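Local coordinates for protein NeuRonal IgCAM-5 (Caenorhabditis elegans, PDB 6ON6) that probably acts as a neuronal cell-surface adhesion receptor, its first immunoglobulin domain pairing with the same domain of a second copy of the protein, at residues Leu33-Ala43 and Ser86-Thr97; Gln10-Leu20 and Ser103-Val111. All blocks are in the same frame, centred on the assembly; numbering follows the deposited sequence.

Contact 1 of 2, residues Leu33-Ala43 and Ser86-Thr97; sequences LGSHMVAFVKA and SDRGNYSCQINT. With NAG (2-acetamido-2-deoxy-beta-D-glucopyranose), chain C.
Lys-42 NZ donates to Arg-88 O at 2.9 Å, coming from above the carbonyl plane. The same ammonium forms a salt bridge with Asp-44, and Ser-86 O also lies 2.9 Å from Lys-42 NZ. The lysine arrives there by stretching: CG stands anti to the backbone N (chi1 -164°) and the rest of the chain is extended. On the way it crosses Tyr-91. Lys-42 CG sits over one face of that ring, offset toward the rim, in a CH-pi contact. The phenol is fixed at its tip, where Tyr-91 OH donates to Asp-87 O at 2.6 Å, in the carbonyl plane and on a lone pair. The Asp-87 carboxylate is held separately: its OD2 accepts from Gln-84 N and forms a salt bridge with Lys-62. At the backbone angles of Gly-89 a CB would jam against Arg-88 O, and it would also sit tightly on Lys-42 CE.

Between these ends, strands 38-42 and 89-95 run antiparallel, with hydrogen-bonded pairs at Ala-39 with Gln-94 and Val-41 with Ser-92. Phe-40 and Cys-93 form a non-hydrogen-bonded pair facing the core. Cys-93 CB lies over one face of the Phe-40 ring, 3.9 Å from its centroid, and its sulfur continues to Cys-28 in the disulfide.

At the far end Asn-96 takes over the ladder. Its OD1 accepts from Met-37 N at 2.8 Å, the donor above the amide plane, while Asn-96 N reaches back to Met-37 O. Thr-97 CG2 covers one face of the His-36 ring, 3.8 Å from its centroid. On the face opposite Phe-40 and Cys-93, Ala-39, Val-41 and Gln-94 pack on Leu-49 and Pro-47 of the second subunit. The whole is the disulfide-bearing centre of an immunoglobulin fold, with Tyr-91 forming a tyrosine corner.

Contact 2 of 2, residues Gln10-Leu20 and Ser103-Val111; sequences QPSMSSAVALL and STGELDVKV. With NAG (2-acetamido-2-deoxy-beta-D-glucopyranose), chain C.
Glu-106 meets Ser-15 at the start of a parallel pairing, Glu-106 N donating almost straight to Ser-15 OG (3.0 Å, 169°). Glu-106 CB lies 3.7 Å from that same Ser-15 OG. From there the side chain leaves the other segment. CG is set anti to the backbone N (chi1 -166°), and the extended chain carries the carboxylate out to the glycan on Asn-90. CD comes near the N-acetyl nitrogen of the sugar, and Glu-106 OE2 accepts from NAG N2 at 2.9 Å. OE1 lies on the sugar ring side, 3.9 Å from NAG C3. With an alanine here, the N-acetyl N-H of the glycan would probably lose this acceptor and the sugar would be freer to turn.

Beyond Ser-15 the strands 16-19 and 103-110 zip together through backbone bonds. Ala-16 N gives to Glu-106 O and Asp-108 N to Ala-16 O. Ala-18 N then gives to Asp-108 O in a bent bond, and Lys-110 N to Ala-18 O. Leu-20 N to Lys-110 O is a weak last rung. At the other end Gly-105 CA lies close to Met-13 O (3.1 Å), where any CB would clash.

Side chains alternate between two faces. Ala-16, Ala-18, Leu-107 and Val-109 share the inner one, near Val-24 and Val-83. On the outer face Val-17 CG1 lies alongside Asp-108 CB at 3.5 Å, and Leu-19 CD2 crosses Lys-110 CB at 3.6 Å. Lys-110 NZ bends back to Asp-108 OD2 (2.7 Å), meeting it from above the carboxylate plane. The chemistry is therefore two-sided: alanines and larger apolar side chains pack inward, while a salt bridge and a carboxylate hydrogen-bonded to the glycan face outward.

How the contacts relate
The centres of contacts 1 and 2 lie about 14 Å apart in one mixed sheet. Across it, strand 16-19 is followed by 101-110, 89-95 and 38-42, so contact 1 is the more central pairing and contact 2 the edge one. Strands 89-95 and 101-110 join them directly: Tyr-91 N and Gly-105 O are probably hydrogen-bonded, as are Gly-89 O and Leu-107 N. Along the chain, contact 1 is nested inside the loop that contact 2 closes. Both reach the same glycan. Together they account for four neighbouring strands of one sheet of the immunoglobulin sandwich; contact 1 meets the second subunit widely, contact 2 only through Thr-104.

Contact 1 of 2, residues Leu33-Ala43 and Ser86-Thr97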
loop_
_atom_site.group_PDB
_atom_site.type_symbol
_atom_site.label_atom_id
_atom_site.label_comp_id
_atom_site.label_asym_id
_atom_site.label_seq_id
_atom_site.Cartn_x
_atom_site.Cartn_y
_atom_site.Cartn_z
ATOM N N LEU A 33 10.512 10.114 -13.222
ATOM C CA LEU A 33 9.618 10.086 -12.064
ATOM C C LEU A 33 9.013 11.457 -11.784
ATOM O O LEU A 33 7.836 11.556 -11.418
ATOM C CB LEU A 33 10.361 9.562 -10.829
ATOM C CG LEU A 33 9.486 9.476 -9.581
ATOM C CD1 LEU A 33 8.442 8.384 -9.745
ATOM C CD2 LEU A 33 10.342 9.229 -8.349
ATOM N N GLY A 34 9.782 12.528 -11.997
ATOM C CA GLY A 34 9.301 13.845 -11.610
ATOM C C GLY A 34 8.894 13.899 -10.147
ATOM O O GLY A 34 9.598 13.418 -9.255
ATOM N N SER A 35 7.732 14.491 -9.891
ATOM C CA SER A 35 7.221 14.670 -8.542
ATOM C C SER A 35 6.346 13.517 -8.100
ATOM O O SER A 35 5.679 13.615 -7.064
ATOM C CB SER A 35 6.396 15.941 -8.484
ATOM O OG SER A 35 5.370 15.854 -9.452
ATOM N N HIS A 36 6.328 12.431 -8.856
ATOM C CA HIS A 36 5.489 11.317 -8.478
ATOM C C HIS A 36 6.095 10.539 -7.314
ATOM O O HIS A 36 7.285 10.642 -7.007
ATOM C CB HIS A 36 5.231 10.428 -9.680
ATOM C CG HIS A 36 4.278 11.027 -10.661
ATOM N ND1 HIS A 36 4.690 11.776 -11.744
ATOM C CD2 HIS A 36 2.927 10.996 -10.714
ATOM C CE1 HIS A 36 3.630 12.170 -12.424
ATOM N NE2 HIS A 36 2.549 11.707 -11.826
ATOM N N MET A 37 5.238 9.789 -6.637
ATOM C CA MET A 37 5.610 9.007 -5.459
ATOM C C MET A 37 5.728 7.533 -5.813
ATOM O O MET A 37 4.913 7.006 -6.578
ATOM C CB MET A 37 4.519 9.155 -4.400
ATOM C CG MET A 37 4.393 10.543 -3.850
ATOM S SD MET A 37 5.742 10.918 -2.726
ATOM C CE MET A 37 6.817 11.887 -3.768
ATOM N N VAL A 38 6.687 6.852 -5.172
ATOM C CA VAL A 38 6.929 5.420 -5.337
ATOM C C VAL A 38 6.521 4.713 -4.051
ATOM O O VAL A 38 6.923 5.126 -2.954
ATOM C CB VAL A 38 8.417 5.126 -5.597
ATOM C CG1 VAL A 38 8.672 3.642 -5.704
ATOM C CG2 VAL A 38 8.873 5.781 -6.887
ATOM N N ALA A 39 5.764 3.633 -4.188
ATOM C CA ALA A 39 5.399 2.814 -3.032
ATOM C C ALA A 39 5.735 1.362 -3.336
ATOM O O ALA A 39 5.577 0.911 -4.462
ATOM C CB ALA A 39 3.904 2.963 -2.689
ATOM N N PHE A 40 6.211 0.618 -2.338
ATOM C CA PHE A 40 6.403 -0.824 -2.477
ATOM C C PHE A 40 5.337 -1.536 -1.661
ATOM O O PHE A 40 5.060 -1.146 -0.526
ATOM C CB PHE A 40 7.760 -1.284 -1.945
ATOM C CG PHE A 40 8.889 -1.002 -2.885
ATOM C CD1 PHE A 40 9.416 -1.993 -3.699
ATOM C CD2 PHE A 40 9.448 0.255 -2.942
ATOM C CE1 PHE A 40 10.468 -1.718 -4.584
ATOM C CE2 PHE A 40 10.497 0.525 -3.825
ATOM C CZ PHE A 40 11.026 -0.485 -4.590
ATOM N N VAL A 41 4.732 -2.566 -2.241
ATOM C CA VAL A 41 3.633 -3.268 -1.586
ATOM C C VAL A 41 3.855 -4.771 -1.755
ATOM O O VAL A 41 4.465 -5.221 -2.722
ATOM C CB VAL A 41 2.299 -2.786 -2.206
ATOM C CG1 VAL A 41 1.150 -3.481 -1.633
ATOM C CG2 VAL A 41 2.092 -1.290 -1.997
ATOM N N LYS A 42 3.421 -5.556 -0.776
ATOM C CA LYS A 42 3.388 -7.005 -0.911
ATOM C C LYS A 42 1.949 -7.430 -1.143
ATOM O O LYS A 42 1.060 -7.051 -0.361
ATOM C CB LYS A 42 3.882 -7.707 0.358
ATOM C CG LYS A 42 4.204 -9.151 0.035
ATOM C CD LYS A 42 4.320 -10.003 1.224
ATOM C CE LYS A 42 4.481 -11.418 0.754
ATOM N NZ LYS A 42 4.407 -12.295 1.910
ATOM N N ALA A 43 1.738 -8.311 -2.116
ATOM C CA ALA A 43 0.405 -8.848 -2.363
ATOM C C ALA A 43 0.132 -9.928 -1.330
ATOM O O ALA A 43 0.937 -10.847 -1.142
ATOM C CB ALA A 43 0.279 -9.423 -3.773
ATOM N N SER A 86 7.108 -16.833 5.410
ATOM C CA SER A 86 6.065 -15.824 5.350
ATOM C C SER A 86 6.392 -14.705 4.367
ATOM O O SER A 86 5.483 -13.955 3.997
ATOM C CB SER A 86 5.791 -15.223 6.724
ATOM O OG SER A 86 7.001 -14.827 7.309
ATOM N N ASP A 87 7.656 -14.579 3.933
ATOM C CA ASP A 87 8.010 -13.580 2.922
ATOM C C ASP A 87 7.735 -14.029 1.499
ATOM O O ASP A 87 7.865 -13.194 0.585
ATOM C CB ASP A 87 9.490 -13.234 3.071
ATOM C CG ASP A 87 9.800 -12.625 4.425
ATOM O OD1 ASP A 87 9.068 -11.706 4.826
ATOM O OD2 ASP A 87 10.761 -13.057 5.065
ATOM N N ARG A 88 7.390 -15.297 1.255
ATOM C CA ARG A 88 7.020 -15.730 -0.095
ATOM C C ARG A 88 5.916 -14.844 -0.645
ATOM O O ARG A 88 4.965 -14.512 0.073
ATOM C CB ARG A 88 6.409 -17.125 -0.059
ATOM C CG ARG A 88 7.345 -18.255 0.154
ATOM C CD ARG A 88 6.571 -19.574 0.148
ATOM N NE ARG A 88 7.525 -20.656 0.346
ATOM C CZ ARG A 88 7.552 -21.479 1.384
ATOM N NH1 ARG A 88 6.625 -21.409 2.331
ATOM N NH2 ARG A 88 8.503 -22.402 1.446
ATOM N N GLY A 89 6.003 -14.520 -1.945
ATOM C CA GLY A 89 4.890 -13.875 -2.604
ATOM C C GLY A 89 5.347 -12.813 -3.570
ATOM O O GLY A 89 6.503 -12.781 -3.976
ATOM N N ASN A 90 4.421 -11.925 -3.888
ATOM C CA ASN A 90 4.625 -10.984 -4.984
ATOM C C ASN A 90 4.821 -9.579 -4.451
ATOM O O ASN A 90 4.028 -9.097 -3.639
ATOM C CB ASN A 90 3.438 -10.994 -5.935
ATOM C CG ASN A 90 3.494 -12.132 -6.886
ATOM O OD1 ASN A 90 4.497 -12.329 -7.574
ATOM N ND2 ASN A 90 2.425 -12.906 -6.946
ATOM N N TYR A 91 5.896 -8.946 -4.879
ATOM C CA TYR A 91 6.279 -7.623 -4.422
ATOM C C TYR A 91 6.125 -6.702 -5.605
ATOM O O TYR A 91 6.591 -7.023 -6.709
ATOM C CB TYR A 91 7.738 -7.608 -3.938
ATOM C CG TYR A 91 7.886 -8.422 -2.645
ATOM C CD1 TYR A 91 7.907 -9.808 -2.693
ATOM C CD2 TYR A 91 7.905 -7.806 -1.376
ATOM C CE1 TYR A 91 7.998 -10.583 -1.501
ATOM C CE2 TYR A 91 8.012 -8.583 -0.220
ATOM C CZ TYR A 91 8.036 -9.921 -0.323
ATOM O OH TYR A 91 8.123 -10.603 0.865
ATOM N N SER A 92 5.508 -5.558 -5.389
ATOM C CA SER A 92 5.327 -4.643 -6.501
ATOM C C SER A 92 5.818 -3.244 -6.131
ATOM O O SER A 92 5.760 -2.818 -4.977
ATOM C CB SER A 92 3.872 -4.736 -6.982
ATOM O OG SER A 92 3.045 -4.081 -6.068
ATOM N N CYS A 93 6.355 -2.514 -7.105
ATOM C CA CYS A 93 6.568 -1.097 -6.882
ATOM C C CYS A 93 5.554 -0.381 -7.744
ATOM O O CYS A 93 5.266 -0.820 -8.859
ATOM C CB CYS A 93 8.001 -0.609 -7.168
ATOM S SG CYS A 93 8.380 -0.440 -8.819
ATOM N N GLN A 94 4.970 0.666 -7.205
ATOM C CA GLN A 94 3.911 1.365 -7.909
ATOM C C GLN A 94 4.110 2.865 -7.786
ATOM O O GLN A 94 4.597 3.349 -6.759
ATOM C CB GLN A 94 2.554 0.854 -7.465
ATOM C CG GLN A 94 2.203 1.165 -6.105
ATOM C CD GLN A 94 0.939 0.402 -5.677
ATOM O OE1 GLN A 94 0.921 -0.833 -5.633
ATOM N NE2 GLN A 94 -0.126 1.130 -5.437
ATOM N N ILE A 95 3.842 3.586 -8.896
ATOM C CA ILE A 95 4.001 5.028 -8.953
ATOM C C ILE A 95 2.639 5.645 -9.167
ATOM O O ILE A 95 1.817 5.070 -9.884
ATOM C CB ILE A 95 4.881 5.387 -10.158
ATOM C CG1 ILE A 95 6.113 4.469 -10.201
ATOM C CG2 ILE A 95 5.302 6.812 -10.042
ATOM C CD1 ILE A 95 6.832 4.459 -11.547
ATOM N N ASN A 96 2.374 6.768 -8.480
ATOM C CA ASN A 96 1.045 7.400 -8.500
ATOM C C ASN A 96 0.757 8.204 -9.751
ATOM O O ASN A 96 0.222 9.311 -9.670
ATOM C CB ASN A 96 0.785 8.260 -7.268
ATOM C CG ASN A 96 1.740 9.398 -7.152
ATOM O OD1 ASN A 96 2.736 9.466 -7.886
ATOM N ND2 ASN A 96 1.450 10.319 -6.242
ATOM N N THR A 97 1.082 7.625 -10.886
ATOM C CA THR A 97 0.671 8.211 -12.145
ATOM C C THR A 97 -0.772 7.850 -12.435
ATOM O O THR A 97 -1.389 6.982 -11.797
ATOM C CB THR A 97 1.548 7.661 -13.249
ATOM O OG1 THR A 97 1.543 6.224 -13.204
ATOM C CG2 THR A 97 2.962 8.193 -13.107
HETATM C C1 NAG C . 2.441 -13.999 -7.891
HETATM C C2 NAG C . 1.832 -15.271 -7.297
HETATM C C3 NAG C . 1.725 -16.373 -8.354
HETATM C C4 NAG C . 1.059 -15.861 -9.623
HETATM C C5 NAG C . 1.745 -14.588 -10.104
HETATM C C6 NAG C . 1.062 -13.957 -11.297
HETATM C C7 NAG C . 2.108 -16.040 -4.983
HETATM C C8 NAG C . 0.618 -15.907 -4.864
HETATM N N2 NAG C . 2.629 -15.727 -6.172
HETATM O O3 NAG C . 0.961 -17.447 -7.816
HETATM O O4 NAG C . 1.136 -16.852 -10.641
HETATM O O5 NAG C . 1.716 -13.614 -9.053
HETATM O O6 NAG C . 1.866 -12.944 -11.890
HETATM O O7 NAG C . 2.808 -16.415 -4.047
#

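Contact 2 of 2, residues Gln10-Leu20 and Ser103-Val111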
loop_
_atom_site.group_PDB
_atom_site.type_symbol
_atom_site.label_atom_id
_atom_site.label_comp_id
_atom_site.label_asym_id
_atom_site.label_seq_id
_atom_site.Cartn_x
_atom_site.Cartn_y
_atom_site.Cartn_z
ATOM N N GLN A 10 13.414 -1.601 -17.537
ATOM C CA GLN A 10 13.535 -3.031 -17.371
ATOM C C GLN A 10 14.969 -3.496 -17.573
ATOM O O GLN A 10 15.653 -3.004 -18.471
ATOM C CB GLN A 10 12.623 -3.776 -18.342
ATOM C CG GLN A 10 11.157 -3.608 -18.018
ATOM C CD GLN A 10 10.769 -4.152 -16.628
ATOM O OE1 GLN A 10 11.420 -5.049 -16.077
ATOM N NE2 GLN A 10 9.699 -3.597 -16.055
ATOM N N PRO A 11 15.455 -4.467 -16.787
ATOM C CA PRO A 11 14.716 -5.216 -15.771
ATOM C C PRO A 11 14.549 -4.447 -14.462
ATOM O O PRO A 11 15.488 -3.818 -13.976
ATOM C CB PRO A 11 15.619 -6.425 -15.520
ATOM C CG PRO A 11 16.979 -5.942 -15.801
ATOM C CD PRO A 11 16.824 -4.970 -16.941
ATOM N N SER A 12 13.335 -4.483 -13.927
ATOM C CA SER A 12 12.994 -3.996 -12.594
ATOM C C SER A 12 12.132 -5.064 -11.941
ATOM O O SER A 12 11.431 -5.801 -12.626
ATOM C CB SER A 12 12.197 -2.668 -12.570
ATOM O OG SER A 12 13.031 -1.512 -12.721
ATOM N N MET A 13 12.213 -5.180 -10.603
ATOM C CA MET A 13 11.358 -6.110 -9.853
ATOM C C MET A 13 11.464 -7.523 -10.430
ATOM O O MET A 13 10.467 -8.204 -10.681
ATOM C CB MET A 13 9.924 -5.613 -9.779
ATOM C CG MET A 13 9.795 -4.193 -9.235
ATOM S SD MET A 13 10.466 -4.029 -7.563
ATOM C CE MET A 13 9.343 -4.992 -6.594
ATOM N N SER A 14 12.712 -7.952 -10.636
ATOM C CA SER A 14 12.982 -9.302 -11.093
ATOM C C SER A 14 12.620 -10.327 -10.025
ATOM O O SER A 14 12.866 -10.139 -8.820
ATOM C CB SER A 14 14.462 -9.426 -11.409
ATOM O OG SER A 14 14.773 -8.576 -12.524
ATOM N N SER A 15 12.012 -11.422 -10.451
ATOM C CA SER A 15 11.759 -12.506 -9.517
ATOM C C SER A 15 13.062 -13.053 -8.945
ATOM O O SER A 15 14.140 -12.935 -9.538
ATOM C CB SER A 15 10.981 -13.621 -10.174
ATOM O OG SER A 15 9.694 -13.130 -10.501
ATOM N N ALA A 16 12.963 -13.618 -7.738
ATOM C CA ALA A 16 14.136 -14.077 -7.012
ATOM C C ALA A 16 13.786 -15.333 -6.225
ATOM O O ALA A 16 12.615 -15.620 -5.979
ATOM C CB ALA A 16 14.611 -13.019 -6.025
ATOM N N VAL A 17 14.822 -16.074 -5.824
ATOM C CA VAL A 17 14.660 -17.217 -4.929
ATOM C C VAL A 17 15.615 -17.038 -3.756
ATOM O O VAL A 17 16.608 -16.327 -3.848
ATOM C CB VAL A 17 14.887 -18.566 -5.648
ATOM C CG1 VAL A 17 13.812 -18.833 -6.650
ATOM C CG2 VAL A 17 16.300 -18.685 -6.285
ATOM N N ALA A 18 15.322 -17.704 -2.635
ATOM C CA ALA A 18 16.147 -17.520 -1.442
ATOM C C ALA A 18 15.965 -18.710 -0.527
ATOM O O ALA A 18 14.897 -19.325 -0.496
ATOM C CB ALA A 18 15.716 -16.270 -0.687
ATOM N N LEU A 19 17.022 -19.022 0.211
ATOM C CA LEU A 19 16.914 -19.931 1.352
ATOM C C LEU A 19 16.514 -19.150 2.596
ATOM O O LEU A 19 16.718 -17.948 2.675
ATOM C CB LEU A 19 18.258 -20.606 1.624
ATOM C CG LEU A 19 18.817 -21.489 0.498
ATOM C CD1 LEU A 19 20.150 -22.115 0.864
ATOM C CD2 LEU A 19 17.861 -22.496 -0.098
ATOM N N LEU A 20 15.990 -19.859 3.609
ATOM C CA LEU A 20 15.693 -19.191 4.874
ATOM C C LEU A 20 16.927 -18.461 5.392
ATOM O O LEU A 20 18.031 -19.021 5.423
ATOM C CB LEU A 20 15.250 -20.197 5.951
ATOM C CG LEU A 20 13.969 -20.969 5.684
ATOM C CD1 LEU A 20 13.675 -21.858 6.861
ATOM C CD2 LEU A 20 12.812 -20.020 5.429
ATOM N N SER A 103 5.394 -2.478 -11.456
ATOM C CA SER A 103 6.207 -3.617 -11.833
ATOM C C SER A 103 6.192 -4.571 -10.637
ATOM O O SER A 103 6.296 -4.133 -9.474
ATOM C CB SER A 103 7.632 -3.147 -12.039
ATOM O OG SER A 103 8.428 -4.182 -12.545
ATOM N N THR A 104 6.091 -5.872 -10.920
ATOM C CA THR A 104 5.941 -6.903 -9.889
ATOM C C THR A 104 6.927 -8.040 -10.111
ATOM O O THR A 104 7.189 -8.447 -11.255
ATOM C CB THR A 104 4.555 -7.499 -9.964
ATOM O OG1 THR A 104 3.577 -6.461 -9.836
ATOM C CG2 THR A 104 4.329 -8.527 -8.803
ATOM N N GLY A 105 7.477 -8.571 -9.011
ATOM C CA GLY A 105 8.289 -9.764 -9.088
ATOM C C GLY A 105 7.962 -10.689 -7.925
ATOM O O GLY A 105 7.424 -10.264 -6.900
ATOM N N GLU A 106 8.257 -11.964 -8.116
ATOM C CA GLU A 106 7.951 -12.986 -7.113
ATOM C C GLU A 106 9.187 -13.349 -6.306
ATOM O O GLU A 106 10.298 -13.434 -6.839
ATOM C CB GLU A 106 7.451 -14.258 -7.795
ATOM C CG GLU A 106 6.809 -15.239 -6.821
ATOM C CD GLU A 106 5.795 -16.193 -7.480
ATOM O OE1 GLU A 106 5.627 -16.180 -8.728
ATOM O OE2 GLU A 106 5.154 -16.953 -6.721
ATOM N N LEU A 107 8.986 -13.593 -5.001
ATOM C CA LEU A 107 10.012 -14.195 -4.159
ATOM C C LEU A 107 9.584 -15.617 -3.866
ATOM O O LEU A 107 8.521 -15.840 -3.270
ATOM C CB LEU A 107 10.191 -13.415 -2.865
ATOM C CG LEU A 107 11.188 -13.997 -1.847
ATOM C CD1 LEU A 107 12.573 -14.137 -2.459
ATOM C CD2 LEU A 107 11.274 -13.142 -0.612
ATOM N N ASP A 108 10.407 -16.568 -4.267
ATOM C CA ASP A 108 10.236 -17.970 -3.903
ATOM C C ASP A 108 11.168 -18.287 -2.737
ATOM O O ASP A 108 12.337 -17.914 -2.758
ATOM C CB ASP A 108 10.612 -18.816 -5.118
ATOM C CG ASP A 108 10.120 -20.230 -5.039
ATOM O OD1 ASP A 108 9.406 -20.567 -4.080
ATOM O OD2 ASP A 108 10.449 -21.008 -5.963
ATOM N N VAL A 109 10.651 -18.968 -1.716
ATOM C CA VAL A 109 11.466 -19.291 -0.545
ATOM C C VAL A 109 11.638 -20.801 -0.466
ATOM O O VAL A 109 10.648 -21.543 -0.407
ATOM C CB VAL A 109 10.888 -18.705 0.752
ATOM C CG1 VAL A 109 11.773 -19.079 1.949
ATOM C CG2 VAL A 109 10.752 -17.175 0.595
ATOM N N LYS A 110 12.890 -21.255 -0.430
ATOM C CA LYS A 110 13.218 -22.673 -0.307
ATOM C C LYS A 110 13.567 -23.014 1.138
ATOM O O LYS A 110 14.296 -22.270 1.801
ATOM C CB LYS A 110 14.432 -23.014 -1.171
ATOM C CG LYS A 110 14.222 -22.807 -2.658
ATOM C CD LYS A 110 13.393 -23.943 -3.257
ATOM C CE LYS A 110 12.974 -23.592 -4.662
ATOM N NZ LYS A 110 12.368 -22.251 -4.609
ATOM N N VAL A 111 13.043 -24.134 1.631
ATOM C CA VAL A 111 13.410 -24.610 2.966
ATOM C C VAL A 111 14.472 -25.701 2.904
ATOM O O VAL A 111 14.150 -26.874 2.719
ATOM C CB VAL A 111 12.198 -25.085 3.766
ATOM C CG1 VAL A 111 12.665 -25.648 5.094
ATOM C CG2 VAL A 111 11.218 -23.941 3.973
HETATM C C1 NAG C . 2.441 -13.999 -7.891
HETATM C C2 NAG C . 1.832 -15.271 -7.297
HETATM C C3 NAG C . 1.725 -16.373 -8.354
HETATM C C4 NAG C . 1.059 -15.861 -9.623
HETATM C C5 NAG C . 1.745 -14.588 -10.104
HETATM C C6 NAG C . 1.062 -13.957 -11.297
HETATM C C7 NAG C . 2.108 -16.040 -4.983
HETATM C C8 NAG C . 0.618 -15.907 -4.864
HETATM N N2 NAG C . 2.629 -15.727 -6.172
HETATM O O3 NAG C . 0.961 -17.447 -7.816
HETATM O O4 NAG C . 1.136 -16.852 -10.641
HETATM O O5 NAG C . 1.716 -13.614 -9.053
HETATM O O6 NAG C . 1.866 -12.944 -11.890
HETATM O O7 NAG C . 2.808 -16.415 -4.047
HETATM O O HOH W 1 9.028 -7.123 -13.513
HETATM O O HOH W 2 9.200 -9.029 -12.657
HETATM O O HOH W 3 9.024 -11.154 -12.479
HETATM O O HOH W 4 16.082 -22.696 3.450
#